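Local coordinates for catalase-3 (Neurospora crassa, PDB 4AJ9), which breaks down hydrogen peroxide into oxygen and water with a heme cofactor, probably protecting cells from its toxic effects, at residues Ile199-Arg204 against Ala237-Glu242. Numbering follows the deposited sequence.
Sequences IPRSYR and AALVWE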
loop_
_atom_site.group_PDB
_atom_site.type_symbol
_atom_site.label_atom_id
_atom_site.label_comp_id
_atom_site.label_asym_id
_atom_site.label_seq_id
_atom_site.Cartn_x
_atom_site.Cartn_y
_atom_site.Cartn_z
ATOM N N ILE C 199 34.623 -11.906 1.062
ATOM C CA ILE C 199 34.849 -11.682 -0.371
ATOM C C ILE C 199 35.023 -12.978 -1.167
ATOM O O ILE C 199 36.082 -13.225 -1.784
ATOM C CB ILE C 199 36.058 -10.750 -0.628
ATOM C CG1 ILE C 199 37.283 -11.202 0.183
ATOM C CG2 ILE C 199 35.711 -9.335 -0.275
ATOM C CD1 ILE C 199 38.537 -10.310 -0.044
ATOM N N PRO C 200 33.975 -13.813 -1.175
ATOM C CA PRO C 200 34.004 -15.101 -1.865
ATOM C C PRO C 200 34.162 -14.910 -3.356
ATOM O O PRO C 200 33.748 -13.879 -3.912
ATOM C CB PRO C 200 32.616 -15.691 -1.557
ATOM C CG PRO C 200 31.766 -14.509 -1.247
ATOM C CD PRO C 200 32.674 -13.565 -0.529
ATOM N N ARG C 201 34.761 -15.906 -3.992
ATOM C CA ARG C 201 34.934 -15.937 -5.442
ATOM C C ARG C 201 33.591 -16.065 -6.158
ATOM O O ARG C 201 33.403 -15.513 -7.248
ATOM C CB ARG C 201 35.877 -17.087 -5.823
ATOM C CG ARG C 201 35.759 -17.565 -7.259
ATOM C CD ARG C 201 36.073 -16.457 -8.277
ATOM N NE ARG C 201 36.094 -17.040 -9.612
ATOM C CZ ARG C 201 34.998 -17.311 -10.312
ATOM N NH1 ARG C 201 33.800 -17.015 -9.818
ATOM N NH2 ARG C 201 35.100 -17.870 -11.507
ATOM N N SER C 202 32.648 -16.777 -5.547
ATOM C CA SER C 202 31.294 -16.873 -6.102
ATOM C C SER C 202 30.353 -17.471 -5.075
ATOM O O SER C 202 30.800 -17.957 -4.034
ATOM C CB SER C 202 31.279 -17.746 -7.352
ATOM O OG SER C 202 31.163 -19.118 -7.007
ATOM N N TYR C 203 29.050 -17.436 -5.370
ATOM C CA TYR C 203 28.048 -18.074 -4.515
ATOM C C TYR C 203 28.336 -19.564 -4.472
ATOM O O TYR C 203 28.106 -20.226 -3.459
ATOM C CB TYR C 203 26.644 -17.881 -5.086
ATOM C CG TYR C 203 26.166 -16.443 -5.216
ATOM C CD1 TYR C 203 26.548 -15.459 -4.310
ATOM C CD2 TYR C 203 25.279 -16.093 -6.230
ATOM C CE1 TYR C 203 26.072 -14.131 -4.445
ATOM C CE2 TYR C 203 24.814 -14.806 -6.368
ATOM C CZ TYR C 203 25.198 -13.831 -5.472
ATOM O OH TYR C 203 24.702 -12.554 -5.654
ATOM N N ARG C 204 28.840 -20.083 -5.588
ATOM C CA ARG C 204 29.088 -21.515 -5.741
ATOM C C ARG C 204 30.258 -21.995 -4.892
ATOM O O ARG C 204 30.389 -23.196 -4.625
ATOM C CB ARG C 204 29.328 -21.860 -7.213
ATOM C CG ARG C 204 28.157 -21.512 -8.119
ATOM C CD ARG C 204 28.464 -21.811 -9.575
ATOM N NE ARG C 204 29.655 -21.108 -10.039
ATOM C CZ ARG C 204 30.761 -21.700 -10.487
ATOM N NH1 ARG C 204 30.840 -23.024 -10.545
ATOM N NH2 ARG C 204 31.790 -20.962 -10.882
ATOM N N ALA C 237 36.368 -20.675 -2.020
ATOM C CA ALA C 237 37.384 -19.857 -2.677
ATOM C C ALA C 237 37.070 -18.391 -2.448
ATOM O O ALA C 237 35.904 -18.014 -2.367
ATOM C CB ALA C 237 37.429 -20.159 -4.177
ATOM N N ALA C 238 38.103 -17.562 -2.333
ATOM C CA ALA C 238 37.899 -16.134 -2.095
ATOM C C ALA C 238 38.848 -15.266 -2.909
ATOM O O ALA C 238 39.900 -15.713 -3.363
ATOM C CB ALA C 238 38.033 -15.819 -0.620
ATOM N N LEU C 239 38.451 -14.015 -3.087
ATOM C CA LEU C 239 39.245 -13.034 -3.794
ATOM C C LEU C 239 40.207 -12.388 -2.799
ATOM O O LEU C 239 40.223 -12.765 -1.628
ATOM C CB LEU C 239 38.303 -11.978 -4.369
ATOM C CG LEU C 239 37.143 -12.534 -5.204
ATOM C CD1 LEU C 239 36.174 -11.419 -5.631
ATOM C CD2 LEU C 239 37.664 -13.294 -6.422
ATOM N N VAL C 240 41.008 -11.423 -3.254
ATOM C CA VAL C 240 41.714 -10.530 -2.335
ATOM C C VAL C 240 41.047 -9.152 -2.396
ATOM O O VAL C 240 40.378 -8.838 -3.379
ATOM C CB VAL C 240 43.241 -10.455 -2.634
ATOM C CG1 VAL C 240 43.868 -11.839 -2.456
ATOM C CG2 VAL C 240 43.506 -9.926 -4.039
ATOM N N TRP C 241 41.194 -8.352 -1.344
ATOM C CA TRP C 241 40.448 -7.095 -1.251
ATOM C C TRP C 241 40.709 -6.137 -2.422
ATOM O O TRP C 241 39.768 -5.611 -3.033
ATOM C CB TRP C 241 40.695 -6.399 0.092
ATOM C CG TRP C 241 39.962 -5.096 0.211
ATOM C CD1 TRP C 241 40.510 -3.864 0.435
ATOM C CD2 TRP C 241 38.549 -4.886 0.069
ATOM N NE1 TRP C 241 39.522 -2.903 0.456
ATOM C CE2 TRP C 241 38.312 -3.504 0.233
ATOM C CE3 TRP C 241 37.463 -5.732 -0.178
ATOM C CZ2 TRP C 241 37.031 -2.951 0.175
ATOM C CZ3 TRP C 241 36.188 -5.180 -0.252
ATOM C CH2 TRP C 241 35.985 -3.801 -0.075
ATOM N N GLU C 242 41.984 -5.927 -2.741
ATOM C CA GLU C 242 42.360 -5.032 -3.832
ATOM C C GLU C 242 41.752 -5.460 -5.172
ATOM O O GLU C 242 41.529 -4.630 -6.038
ATOM C CB GLU C 242 43.893 -4.886 -3.938
ATOM C CG GLU C 242 44.674 -6.187 -4.015
ATOM C CD GLU C 242 45.059 -6.751 -2.650
ATOM O OE1 GLU C 242 44.359 -6.474 -1.650
ATOM O OE2 GLU C 242 46.069 -7.488 -2.584
#
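Pro200 and Ala238 form a non-hydrogen-bonded antiparallel pair, a single beta bridge with a CA-CA distance of 4.0 Å, framed by two backbone bonds. Leu239 N donates to Ile199 O at 2.8 Å; Arg201 N donates to Ala237 O at 2.9 Å. Proline has no amide hydrogen, yet the bridge survives because neither bond needs one from it.

Apolar contacts flank the bridge. Ile199 holds CG1 between its backbone N and carbonyl carbon (chi1 49°), directing CD1 to within 3.5 Å of Trp241 N at the start of helix 241-250, while CG2 meets the indole edge at CE3, 4.0 Å away. Shortening Ile199 to an alanine would remove both methyl contacts and probably open a gap beside the indole edge. Leu239 CD2 lies against Arg201 CD (4.0 Å), and the CB atoms of Arg201 and Ala237 touch.

Charge is settled elsewhere: the Arg201 guanidinium forms salt bridges with Asp258 and Asp586.

The contact thus illustrates a division of labour within the catalase domain: main-chain bonds set the register of a loop and the segment leading into helix 241-250, while apolar side chains, the Trp241 edge among them, pack on the flanks.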